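Long-range contacts in protein SSD1 (Saccharomyces cerevisiae S288C, PDB 7AM1), which binds untranslated regions of mRNAs and represses their translation as a non-enzymatic, pseudonuclease member of the RNase II family: residues 450-455 with 464-469; 379-384 with 393-398; 388-393 with 455-460. All coordinates share one frame; numbering follows the deposited sequence.

Overall arrangement
All three contacts lie in one mixed beta sheet of the RNB domain, where four strands run side by side in the order 462-472, 446-456, 389-397 and 378-384. Interactions 1 and 2 each hold together a beta hairpin, and their centres are about 9 Å apart. Interaction 3 joins the inner strands of those hairpins where strand 446-456 runs out into a turn; its centre is about 12 Å from that of interaction 1 and about 14 Å from that of interaction 2. Between the hairpins, Val-451 N lies 2.8 Å from Cys-394 O. His-395 ND1 also meets Ser-450 OG there at 2.7 Å; within one hairpin, His-381 NE2 meets Glu-391 OE2 at 2.7 Å.

Interaction 1: 450-455 with 464-469; sequences SVVYTL and STWVGE
Trp-466 lays the benzo part of its indole beside Val-452 and Ser-450, with CE3 3.8 Å from Val-452 CG2 and CZ3 4.0 Å from Ser-450 CB. Its CG is anti to the backbone N (chi1 -179°), which sends the ring along its own strand, so that Gly-468 N sits 3.5 Å above one face of the indole, toward the rim. A beta carbon at Gly-468 would run into CZ2; the glycine lets the ring lie down there. On the opposite side of the sheet the pairs stand alongside each other and point the same way: Val-451 CG2 meets Val-467 CG2 at 4.0 Å, and Thr-465 brings OG1 to within 3.6 Å of Tyr-453 CD1. Between the two faces the backbones pair antiparallel, Val-452 N donating almost straight to Trp-466 O (2.8 Å, 172°) and Trp-466 N returning the bond to Val-452 O. Arg-356 makes a cation-pi contact with the indole, and Tyr-453 OH bonds to Thr-559 OG1. This hairpin lies between strands 356-358 and 389-397, with helix 544-568 packed on Val-451, Tyr-453 and Thr-465 and helix 668-681 touching Val-467.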
ATOM      1  N   SER A 450     -17.808  20.977 -11.115  1.00 42.73           N
ATOM      2  CA  SER A 450     -17.419  20.518 -12.437  1.00 41.51           C
ATOM      3  C   SER A 450     -16.153  21.210 -12.913  1.00 42.31           C
ATOM      4  O   SER A 450     -15.931  22.392 -12.633  1.00 43.49           O
ATOM      5  CB  SER A 450     -18.540  20.759 -13.451  1.00 42.01           C
ATOM      6  OG  SER A 450     -19.711  20.047 -13.098  1.00 42.99           O
ATOM      7  N   VAL A 451     -15.331  20.450 -13.631  1.00 42.18           N
ATOM      8  CA  VAL A 451     -14.202  20.972 -14.393  1.00 43.39           C
ATOM      9  C   VAL A 451     -14.450  20.616 -15.855  1.00 42.87           C
ATOM     10  O   VAL A 451     -14.509  19.431 -16.209  1.00 41.88           O
ATOM     11  CB  VAL A 451     -12.864  20.401 -13.896  1.00 44.14           C
ATOM     12  CG1 VAL A 451     -11.724  20.900 -14.767  1.00 46.32           C
ATOM     13  CG2 VAL A 451     -12.636  20.771 -12.431  1.00 44.14           C
ATOM     14  N   VAL A 452     -14.624  21.634 -16.695  1.00 44.15           N
ATOM     15  CA  VAL A 452     -15.011  21.457 -18.093  1.00 45.03           C
ATOM     16  C   VAL A 452     -13.866  21.933 -18.974  1.00 44.27           C
ATOM     17  O   VAL A 452     -13.478  23.106 -18.916  1.00 45.23           O
ATOM     18  CB  VAL A 452     -16.311  22.211 -18.416  1.00 47.94           C
ATOM     19  CG1 VAL A 452     -16.711  22.001 -19.871  1.00 49.15           C
ATOM     20  CG2 VAL A 452     -17.418  21.758 -17.479  1.00 48.31           C
ATOM     21  N   TYR A 453     -13.313  21.026 -19.773  1.00 41.78           N
ATOM     22  CA  TYR A 453     -12.222  21.352 -20.682  1.00 42.07           C
ATOM     23  C   TYR A 453     -12.775  21.560 -22.084  1.00 43.74           C
ATOM     24  O   TYR A 453     -13.557  20.739 -22.572  1.00 45.17           O
ATOM     25  CB  TYR A 453     -11.168  20.246 -20.698  1.00 40.67           C
ATOM     26  CG  TYR A 453     -10.571  19.951 -19.336  1.00 40.99           C
ATOM     27  CD1 TYR A 453      -9.547  20.735 -18.821  1.00 41.10           C
ATOM     28  CD2 TYR A 453     -11.030  18.886 -18.567  1.00 40.14           C
ATOM     29  CE1 TYR A 453      -9.000  20.471 -17.584  1.00 40.90           C
ATOM     30  CE2 TYR A 453     -10.485  18.616 -17.319  1.00 39.01           C
ATOM     31  CZ  TYR A 453      -9.469  19.406 -16.838  1.00 39.74           C
ATOM     32  OH  TYR A 453      -8.927  19.147 -15.599  1.00 40.05           O
ATOM     33  N   THR A 454     -12.359  22.649 -22.728  1.00 46.05           N
ATOM     34  CA  THR A 454     -12.594  22.870 -24.150  1.00 47.75           C
ATOM     35  C   THR A 454     -11.336  22.452 -24.904  1.00 45.28           C
ATOM     36  O   THR A 454     -10.235  22.904 -24.576  1.00 44.90           O
ATOM     37  CB  THR A 454     -12.933  24.334 -24.435  1.00 54.17           C
ATOM     38  OG1 THR A 454     -14.155  24.684 -23.772  1.00 56.82           O
ATOM     39  CG2 THR A 454     -13.100  24.564 -25.920  1.00 56.55           C
ATOM     40  N   LEU A 455     -11.496  21.556 -25.875  1.00 45.20           N
ATOM     41  CA  LEU A 455     -10.370  20.926 -26.547  1.00 47.47           C
ATOM     42  C   LEU A 455     -10.391  21.215 -28.039  1.00 50.39           C
ATOM     43  O   LEU A 455     -11.460  21.276 -28.654  1.00 52.15           O
ATOM     44  CB  LEU A 455     -10.384  19.405 -26.341  1.00 48.15           C
ATOM     45  CG  LEU A 455     -10.621  18.911 -24.917  1.00 49.46           C
ATOM     46  CD1 LEU A 455     -10.751  17.403 -24.902  1.00 50.02           C
ATOM     47  CD2 LEU A 455      -9.495  19.362 -24.005  1.00 49.69           C
ATOM     48  N   SER A 464      -9.304  25.873 -23.202  1.00 59.59           N
ATOM     49  CA  SER A 464      -9.707  26.624 -22.021  1.00 57.24           C
ATOM     50  C   SER A 464     -10.256  25.651 -20.986  1.00 52.47           C
ATOM     51  O   SER A 464     -10.553  24.490 -21.286  1.00 49.73           O
ATOM     52  CB  SER A 464     -10.743  27.702 -22.359  1.00 59.89           C
ATOM     53  OG  SER A 464     -12.010  27.124 -22.609  1.00 61.33           O
ATOM     54  N   THR A 465     -10.381  26.148 -19.757  1.00 52.07           N
ATOM     55  CA  THR A 465     -10.893  25.365 -18.642  1.00 52.22           C
ATOM     56  C   THR A 465     -11.879  26.206 -17.843  1.00 50.97           C
ATOM     57  O   THR A 465     -11.590  27.356 -17.508  1.00 50.86           O
ATOM     58  CB  THR A 465      -9.760  24.891 -17.724  1.00 54.48           C
ATOM     59  OG1 THR A 465      -8.751  24.228 -18.496  1.00 54.93           O
ATOM     60  CG2 THR A 465     -10.303  23.930 -16.686  1.00 54.88           C
ATOM     61  N   TRP A 466     -13.047  25.634 -17.569  1.00 49.88           N
ATOM     62  CA  TRP A 466     -14.042  26.229 -16.686  1.00 49.93           C
ATOM     63  C   TRP A 466     -14.177  25.373 -15.435  1.00 47.79           C
ATOM     64  O   TRP A 466     -14.222  24.142 -15.519  1.00 45.10           O
ATOM     65  CB  TRP A 466     -15.401  26.348 -17.379  1.00 51.80           C
ATOM     66  CG  TRP A 466     -16.460  26.975 -16.513  1.00 53.71           C
ATOM     67  CD1 TRP A 466     -16.741  28.307 -16.395  1.00 55.51           C
ATOM     68  CD2 TRP A 466     -17.382  26.294 -15.654  1.00 53.56           C
ATOM     69  NE1 TRP A 466     -17.778  28.496 -15.514  1.00 55.29           N
ATOM     70  CE2 TRP A 466     -18.189  27.276 -15.044  1.00 53.96           C
ATOM     71  CE3 TRP A 466     -17.606  24.950 -15.343  1.00 53.81           C
ATOM     72  CZ2 TRP A 466     -19.201  26.955 -14.140  1.00 53.66           C
ATOM     73  CZ3 TRP A 466     -18.611  24.634 -14.442  1.00 53.89           C
ATOM     74  CH2 TRP A 466     -19.397  25.632 -13.855  1.00 53.71           C
ATOM     75  N   VAL A 467     -14.231  26.029 -14.279  1.00 49.78           N
ATOM     76  CA  VAL A 467     -14.394  25.363 -12.992  1.00 49.17           C
ATOM     77  C   VAL A 467     -15.470  26.102 -12.211  1.00 49.88           C
ATOM     78  O   VAL A 467     -15.398  27.326 -12.061  1.00 51.18           O
ATOM     79  CB  VAL A 467     -13.075  25.337 -12.196  1.00 48.52           C
ATOM     80  CG1 VAL A 467     -13.278  24.638 -10.871  1.00 46.22           C
ATOM     81  CG2 VAL A 467     -11.975  24.666 -13.004  1.00 49.15           C
ATOM     82  N   GLY A 468     -16.461  25.372 -11.712  1.00 46.02           N
ATOM     83  CA  GLY A 468     -17.532  26.031 -10.986  1.00 46.39           C
ATOM     84  C   GLY A 468     -18.541  25.041 -10.450  1.00 46.49           C
ATOM     85  O   GLY A 468     -18.422  23.825 -10.633  1.00 44.86           O
ATOM     86  N   GLU A 469     -19.539  25.595  -9.764  1.00 49.20           N
ATOM     87  CA  GLU A 469     -20.657  24.810  -9.256  1.00 50.49           C
ATOM     88  C   GLU A 469     -21.651  24.524 -10.374  1.00 50.39           C
ATOM     89  O   GLU A 469     -21.860  25.353 -11.266  1.00 50.79           O
ATOM     90  CB  GLU A 469     -21.339  25.551  -8.108  1.00 52.88           C
ATOM     91  CG  GLU A 469     -20.421  25.761  -6.903  1.00 54.05           C
ATOM     92  CD  GLU A 469     -21.038  26.645  -5.839  1.00 56.55           C
ATOM     93  OE1 GLU A 469     -20.808  26.384  -4.639  1.00 56.79           O
ATOM     94  OE2 GLU A 469     -21.765  27.593  -6.206  1.00 58.11           O
TER

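Interaction 2: 379-384 with 393-398; sequences ALHVRN and GCHVVD
Ala-379 and His-395 exchange two backbone hydrogen bonds of equal length: Ala-379 N donates to His-395 O at 2.9 Å, and His-395 N donates to Ala-379 O at 2.9 Å. Two residues along, His-381 and Gly-393 form a second hydrogen-bonded pair, and above it the two imidazoles meet rim to rim. His-381 ND1 lies 3.0 Å from His-395 NE2 in a somewhat bent hydrogen bond (149°) in which either nitrogen could donate. The ring planes differ by only 23°, and neither ring covers the other's face. His-381 reaches this position with CG held between its backbone N and carbonyl carbon (chi1 77°), which folds the ring back over Gly-393, whose CA forms a CH-pi contact 3.8 Å from the ring centroid. A side chain at Gly-393 would collide with CE1 of that ring, so the glycine makes room for it. The far nitrogens are also engaged: His-381 NE2 bonds to Glu-391 OE2 and His-395 ND1 to Ser-450 OG, so both rings are fixed in rotation by a hydrogen-bonded row spanning three strands. On the other face, Leu-380 CD2 packs 3.6 Å from Cys-394 SG, beneath Ile-552 of helix 544-568. Together these contacts form the buried part of an antiparallel beta hairpin in the mixed sheet of the RNB domain.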
ATOM      1  N   ALA A 379     -18.903  11.782 -12.795  1.00 42.02           N
ATOM      2  CA  ALA A 379     -19.634  11.645 -14.045  1.00 41.60           C
ATOM      3  C   ALA A 379     -18.938  12.471 -15.117  1.00 42.28           C
ATOM      4  O   ALA A 379     -18.217  13.429 -14.822  1.00 41.83           O
ATOM      5  CB  ALA A 379     -21.096  12.075 -13.883  1.00 42.02           C
ATOM      6  N   LEU A 380     -19.176  12.100 -16.375  1.00 42.31           N
ATOM      7  CA  LEU A 380     -18.502  12.732 -17.495  1.00 42.93           C
ATOM      8  C   LEU A 380     -19.475  12.994 -18.631  1.00 41.46           C
ATOM      9  O   LEU A 380     -20.488  12.301 -18.774  1.00 40.67           O
ATOM     10  CB  LEU A 380     -17.383  11.842 -18.059  1.00 45.95           C
ATOM     11  CG  LEU A 380     -16.091  11.627 -17.286  1.00 49.25           C
ATOM     12  CD1 LEU A 380     -15.318  10.484 -17.935  1.00 49.24           C
ATOM     13  CD2 LEU A 380     -15.270  12.908 -17.254  1.00 50.83           C
ATOM     14  N   HIS A 381     -19.146  13.988 -19.453  1.00 41.34           N
ATOM     15  CA  HIS A 381     -19.761  14.114 -20.763  1.00 41.53           C
ATOM     16  C   HIS A 381     -18.688  14.548 -21.748  1.00 41.89           C
ATOM     17  O   HIS A 381     -17.678  15.146 -21.367  1.00 41.35           O
ATOM     18  CB  HIS A 381     -20.945  15.095 -20.785  1.00 42.99           C
ATOM     19  CG  HIS A 381     -20.567  16.546 -20.777  1.00 43.86           C
ATOM     20  ND1 HIS A 381     -20.595  17.316 -19.636  1.00 43.80           N
ATOM     21  CD2 HIS A 381     -20.216  17.381 -21.785  1.00 45.01           C
ATOM     22  CE1 HIS A 381     -20.256  18.558 -19.934  1.00 44.59           C
ATOM     23  NE2 HIS A 381     -20.015  18.623 -21.232  1.00 44.71           N
ATOM     24  N   VAL A 382     -18.895  14.196 -23.009  1.00 44.46           N
ATOM     25  CA  VAL A 382     -18.092  14.703 -24.113  1.00 45.81           C
ATOM     26  C   VAL A 382     -19.077  15.266 -25.124  1.00 46.44           C
ATOM     27  O   VAL A 382     -20.103  14.640 -25.416  1.00 45.82           O
ATOM     28  CB  VAL A 382     -17.198  13.617 -24.743  1.00 48.82           C
ATOM     29  CG1 VAL A 382     -16.623  14.103 -26.059  1.00 51.98           C
ATOM     30  CG2 VAL A 382     -16.089  13.222 -23.798  1.00 49.01           C
ATOM     31  N   ARG A 383     -18.793  16.453 -25.630  1.00 48.79           N
ATOM     32  CA  ARG A 383     -19.733  17.131 -26.507  1.00 51.47           C
ATOM     33  C   ARG A 383     -18.937  17.815 -27.601  1.00 52.36           C
ATOM     34  O   ARG A 383     -17.857  18.355 -27.348  1.00 52.63           O
ATOM     35  CB  ARG A 383     -20.592  18.119 -25.701  1.00 53.41           C
ATOM     36  CG  ARG A 383     -21.617  18.921 -26.481  1.00 57.36           C
ATOM     37  CD  ARG A 383     -22.455  19.752 -25.506  1.00 59.45           C
ATOM     38  NE  ARG A 383     -23.416  20.627 -26.171  1.00 63.40           N
ATOM     39  CZ  ARG A 383     -23.166  21.872 -26.556  1.00 66.50           C
ATOM     40  NH1 ARG A 383     -21.972  22.413 -26.348  1.00 68.33           N
ATOM     41  NH2 ARG A 383     -24.115  22.579 -27.148  1.00 67.89           N
ATOM     42  N   ASN A 384     -19.452  17.745 -28.821  1.00 51.86           N
ATOM     43  CA  ASN A 384     -18.897  18.493 -29.939  1.00 51.95           C
ATOM     44  C   ASN A 384     -19.528  19.878 -29.931  1.00 54.56           C
ATOM     45  O   ASN A 384     -20.751  20.006 -30.052  1.00 55.21           O
ATOM     46  CB  ASN A 384     -19.161  17.754 -31.248  1.00 52.13           C
ATOM     47  CG  ASN A 384     -18.603  18.475 -32.452  1.00 54.26           C
ATOM     48  OD1 ASN A 384     -18.039  19.563 -32.336  1.00 55.09           O
ATOM     49  ND2 ASN A 384     -18.744  17.859 -33.622  1.00 54.97           N
ATOM     50  N   GLY A 393     -16.590  17.410 -19.981  1.00 41.47           N
ATOM     51  CA  GLY A 393     -17.086  17.837 -18.682  1.00 41.05           C
ATOM     52  C   GLY A 393     -16.823  16.779 -17.638  1.00 40.83           C
ATOM     53  O   GLY A 393     -17.107  15.596 -17.846  1.00 41.66           O
ATOM     54  N   CYS A 394     -16.273  17.207 -16.500  1.00 41.63           N
ATOM     55  CA  CYS A 394     -15.915  16.322 -15.396  1.00 40.95           C
ATOM     56  C   CYS A 394     -16.645  16.788 -14.147  1.00 40.82           C
ATOM     57  O   CYS A 394     -16.406  17.901 -13.668  1.00 42.24           O
ATOM     58  CB  CYS A 394     -14.401  16.315 -15.188  1.00 40.69           C
ATOM     59  SG  CYS A 394     -13.491  15.941 -16.708  1.00 41.66           S
ATOM     60  N   HIS A 395     -17.533  15.943 -13.624  1.00 38.66           N
ATOM     61  CA  HIS A 395     -18.485  16.335 -12.592  1.00 38.92           C
ATOM     62  C   HIS A 395     -18.281  15.482 -11.350  1.00 39.68           C
ATOM     63  O   HIS A 395     -18.230  14.250 -11.438  1.00 37.15           O
ATOM     64  CB  HIS A 395     -19.927  16.184 -13.089  1.00 40.91           C
ATOM     65  CG  HIS A 395     -20.149  16.696 -14.480  1.00 41.45           C
ATOM     66  ND1 HIS A 395     -20.209  18.039 -14.784  1.00 42.22           N
ATOM     67  CD2 HIS A 395     -20.327  16.038 -15.651  1.00 41.95           C
ATOM     68  CE1 HIS A 395     -20.415  18.187 -16.080  1.00 43.14           C
ATOM     69  NE2 HIS A 395     -20.489  16.988 -16.631  1.00 42.59           N
ATOM     70  N   VAL A 396     -18.183  16.143 -10.197  1.00 41.06           N
ATOM     71  CA  VAL A 396     -17.991  15.495  -8.906  1.00 41.66           C
ATOM     72  C   VAL A 396     -19.132  15.899  -7.980  1.00 42.45           C
ATOM     73  O   VAL A 396     -19.514  17.074  -7.930  1.00 41.39           O
ATOM     74  CB  VAL A 396     -16.634  15.877  -8.279  1.00 41.92           C
ATOM     75  CG1 VAL A 396     -16.484  15.225  -6.909  1.00 42.85           C
ATOM     76  CG2 VAL A 396     -15.487  15.489  -9.201  1.00 40.56           C
ATOM     77  N   VAL A 397     -19.678  14.922  -7.250  1.00 42.80           N
ATOM     78  CA  VAL A 397     -20.727  15.216  -6.279  1.00 46.72           C
ATOM     79  C   VAL A 397     -20.268  16.330  -5.346  1.00 47.08           C
ATOM     80  O   VAL A 397     -19.163  16.287  -4.795  1.00 45.49           O
ATOM     81  CB  VAL A 397     -21.102  13.946  -5.493  1.00 49.99           C
ATOM     82  CG1 VAL A 397     -22.059  14.294  -4.361  1.00 51.88           C
ATOM     83  CG2 VAL A 397     -21.720  12.916  -6.417  1.00 51.88           C
ATOM     84  N   ASP A 398     -21.130  17.330  -5.160  1.00 49.38           N
ATOM     85  CA  ASP A 398     -20.832  18.477  -4.298  1.00 49.37           C
ATOM     86  C   ASP A 398     -21.267  18.135  -2.873  1.00 47.80           C
ATOM     87  O   ASP A 398     -22.258  18.641  -2.343  1.00 47.43           O
ATOM     88  CB  ASP A 398     -21.520  19.731  -4.827  1.00 50.60           C
ATOM     89  CG  ASP A 398     -21.104  21.001  -4.089  1.00 51.24           C
ATOM     90  OD1 ASP A 398     -20.412  20.911  -3.050  1.00 50.59           O
ATOM     91  OD2 ASP A 398     -21.469  22.099  -4.563  1.00 51.61           O
TER

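Interaction 3: 388-393 with 455-460; sequences GTLELG and LDSSTL
Leu-390 and Leu-455 bind each other through both backbone groups: Leu-390 N donates to Leu-455 O at 2.7 Å, and Leu-455 N donates to Leu-390 O at 2.7 Å in a nearly straight bond (171°). Just beyond, Ser-457 N reaches Gly-388 O at 2.9 Å, coming from above the carbonyl plane. The side chain of Leu-390 has its CG anti to the carbonyl carbon (chi1 -54°), bringing its CD1 obliquely to within 3.9 Å of Leu-460 CD2. An alanine here lacks the CD1 that meets Leu-460 CD2, and a gap would probably open between the strand and the turn. The turn is set by Asp-456, whose OD1 accepts Ser-458 N at 2.7 Å nearly head-on and Thr-459 N at 3.1 Å from above the carboxylate plane; the first of these bonds makes an Asx turn. Leu-460 N donates to Asp-456 O at 2.7 Å, which closes the loop and carries Leu-460 back toward Leu-390. Around this corner, helix 495-510 packs Ile-502 against Leu-392 and Leu-455 and Glu-501 against Leu-460, while strand 378-384 flanks Leu-390 through Asn-384.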
ATOM      1  N   GLY A 388     -14.917  23.505 -34.310  1.00 73.00           N
ATOM      2  CA  GLY A 388     -13.611  22.881 -34.259  1.00 68.55           C
ATOM      3  C   GLY A 388     -13.121  22.551 -32.869  1.00 65.49           C
ATOM      4  O   GLY A 388     -11.929  22.273 -32.692  1.00 63.48           O
ATOM      5  N   THR A 389     -13.995  22.584 -31.869  1.00 67.94           N
ATOM      6  CA  THR A 389     -13.612  22.264 -30.505  1.00 66.48           C
ATOM      7  C   THR A 389     -14.549  21.212 -29.935  1.00 59.26           C
ATOM      8  O   THR A 389     -15.719  21.122 -30.316  1.00 57.40           O
ATOM      9  CB  THR A 389     -13.634  23.508 -29.598  1.00 72.57           C
ATOM     10  OG1 THR A 389     -14.991  23.890 -29.338  1.00 74.70           O
ATOM     11  CG2 THR A 389     -12.896  24.668 -30.250  1.00 76.18           C
ATOM     12  N   LEU A 390     -14.015  20.426 -29.007  1.00 54.46           N
ATOM     13  CA  LEU A 390     -14.781  19.481 -28.211  1.00 53.60           C
ATOM     14  C   LEU A 390     -14.815  19.961 -26.767  1.00 49.98           C
ATOM     15  O   LEU A 390     -14.088  20.877 -26.370  1.00 50.99           O
ATOM     16  CB  LEU A 390     -14.179  18.073 -28.283  1.00 56.91           C
ATOM     17  CG  LEU A 390     -13.943  17.466 -29.664  1.00 62.18           C
ATOM     18  CD1 LEU A 390     -13.331  16.075 -29.531  1.00 63.44           C
ATOM     19  CD2 LEU A 390     -15.238  17.409 -30.457  1.00 64.22           C
ATOM     20  N   GLU A 391     -15.666  19.322 -25.976  1.00 46.23           N
ATOM     21  CA  GLU A 391     -15.814  19.646 -24.565  1.00 45.99           C
ATOM     22  C   GLU A 391     -15.830  18.359 -23.757  1.00 44.85           C
ATOM     23  O   GLU A 391     -16.610  17.450 -24.050  1.00 46.13           O
ATOM     24  CB  GLU A 391     -17.099  20.442 -24.330  1.00 48.39           C
ATOM     25  CG  GLU A 391     -17.470  20.631 -22.886  1.00 49.95           C
ATOM     26  CD  GLU A 391     -18.631  21.585 -22.724  1.00 52.71           C
ATOM     27  OE1 GLU A 391     -18.502  22.748 -23.160  1.00 54.87           O
ATOM     28  OE2 GLU A 391     -19.671  21.173 -22.171  1.00 53.18           O
ATOM     29  N   LEU A 392     -14.957  18.279 -22.758  1.00 43.72           N
ATOM     30  CA  LEU A 392     -14.968  17.196 -21.781  1.00 42.80           C
ATOM     31  C   LEU A 392     -15.404  17.792 -20.446  1.00 42.00           C
ATOM     32  O   LEU A 392     -14.684  18.610 -19.863  1.00 42.02           O
ATOM     33  CB  LEU A 392     -13.600  16.533 -21.654  1.00 43.15           C
ATOM     34  CG  LEU A 392     -13.562  15.390 -20.636  1.00 42.89           C
ATOM     35  CD1 LEU A 392     -14.230  14.151 -21.212  1.00 41.75           C
ATOM     36  CD2 LEU A 392     -12.143  15.096 -20.179  1.00 44.43           C
ATOM     37  N   GLY A 393     -16.590  17.410 -19.981  1.00 41.47           N
ATOM     38  CA  GLY A 393     -17.086  17.837 -18.682  1.00 41.05           C
ATOM     39  C   GLY A 393     -16.823  16.779 -17.638  1.00 40.83           C
ATOM     40  O   GLY A 393     -17.107  15.596 -17.846  1.00 41.66           O
ATOM     41  N   LEU A 455     -11.496  21.556 -25.875  1.00 45.20           N
ATOM     42  CA  LEU A 455     -10.370  20.926 -26.547  1.00 47.47           C
ATOM     43  C   LEU A 455     -10.391  21.215 -28.039  1.00 50.39           C
ATOM     44  O   LEU A 455     -11.460  21.276 -28.654  1.00 52.15           O
ATOM     45  CB  LEU A 455     -10.384  19.405 -26.341  1.00 48.15           C
ATOM     46  CG  LEU A 455     -10.621  18.911 -24.917  1.00 49.46           C
ATOM     47  CD1 LEU A 455     -10.751  17.403 -24.902  1.00 50.02           C
ATOM     48  CD2 LEU A 455      -9.495  19.362 -24.005  1.00 49.69           C
ATOM     49  N   ASP A 456      -9.206  21.373 -28.624  1.00 51.88           N
ATOM     50  CA  ASP A 456      -9.105  21.383 -30.076  1.00 54.71           C
ATOM     51  C   ASP A 456      -9.552  20.030 -30.619  1.00 55.09           C
ATOM     52  O   ASP A 456      -9.029  18.987 -30.221  1.00 52.68           O
ATOM     53  CB  ASP A 456      -7.672  21.684 -30.513  1.00 56.94           C
ATOM     54  CG  ASP A 456      -7.536  21.787 -32.019  1.00 60.91           C
ATOM     55  OD1 ASP A 456      -7.818  20.787 -32.711  1.00 62.19           O
ATOM     56  OD2 ASP A 456      -7.165  22.871 -32.516  1.00 63.16           O
ATOM     57  N   SER A 457     -10.515  20.049 -31.541  1.00 59.60           N
ATOM     58  CA  SER A 457     -11.121  18.806 -32.006  1.00 63.53           C
ATOM     59  C   SER A 457     -10.167  17.925 -32.801  1.00 64.28           C
ATOM     60  O   SER A 457     -10.491  16.756 -33.031  1.00 63.41           O
ATOM     61  CB  SER A 457     -12.358  19.109 -32.853  1.00 68.87           C
ATOM     62  OG  SER A 457     -13.350  19.756 -32.076  1.00 71.66           O
ATOM     63  N   SER A 458      -9.020  18.438 -33.231  1.00 67.23           N
ATOM     64  CA  SER A 458      -8.069  17.654 -34.010  1.00 70.69           C
ATOM     65  C   SER A 458      -6.850  17.212 -33.217  1.00 68.19           C
ATOM     66  O   SER A 458      -6.405  16.073 -33.373  1.00 69.86           O
ATOM     67  CB  SER A 458      -7.609  18.447 -35.236  1.00 76.99           C
ATOM     68  OG  SER A 458      -8.703  18.708 -36.098  1.00 80.61           O
ATOM     69  N   THR A 459      -6.286  18.097 -32.393  1.00 62.62           N
ATOM     70  CA  THR A 459      -5.133  17.781 -31.563  1.00 59.32           C
ATOM     71  C   THR A 459      -5.506  17.435 -30.128  1.00 56.90           C
ATOM     72  O   THR A 459      -4.664  16.905 -29.397  1.00 57.11           O
ATOM     73  CB  THR A 459      -4.154  18.961 -31.538  1.00 58.94           C
ATOM     74  OG1 THR A 459      -4.759  20.063 -30.849  1.00 57.41           O
ATOM     75  CG2 THR A 459      -3.788  19.383 -32.953  1.00 61.75           C
ATOM     76  N   LEU A 460      -6.732  17.742 -29.708  1.00 55.48           N
ATOM     77  CA  LEU A 460      -7.194  17.565 -28.333  1.00 53.08           C
ATOM     78  C   LEU A 460      -6.418  18.417 -27.331  1.00 54.52           C
ATOM     79  O   LEU A 460      -6.496  18.182 -26.121  1.00 54.00           O
ATOM     80  CB  LEU A 460      -7.141  16.090 -27.924  1.00 48.96           C
ATOM     81  CG  LEU A 460      -8.054  15.164 -28.734  1.00 49.55           C
ATOM     82  CD1 LEU A 460      -8.014  13.752 -28.148  1.00 49.08           C
ATOM     83  CD2 LEU A 460      -9.490  15.687 -28.806  1.00 49.57           C
TER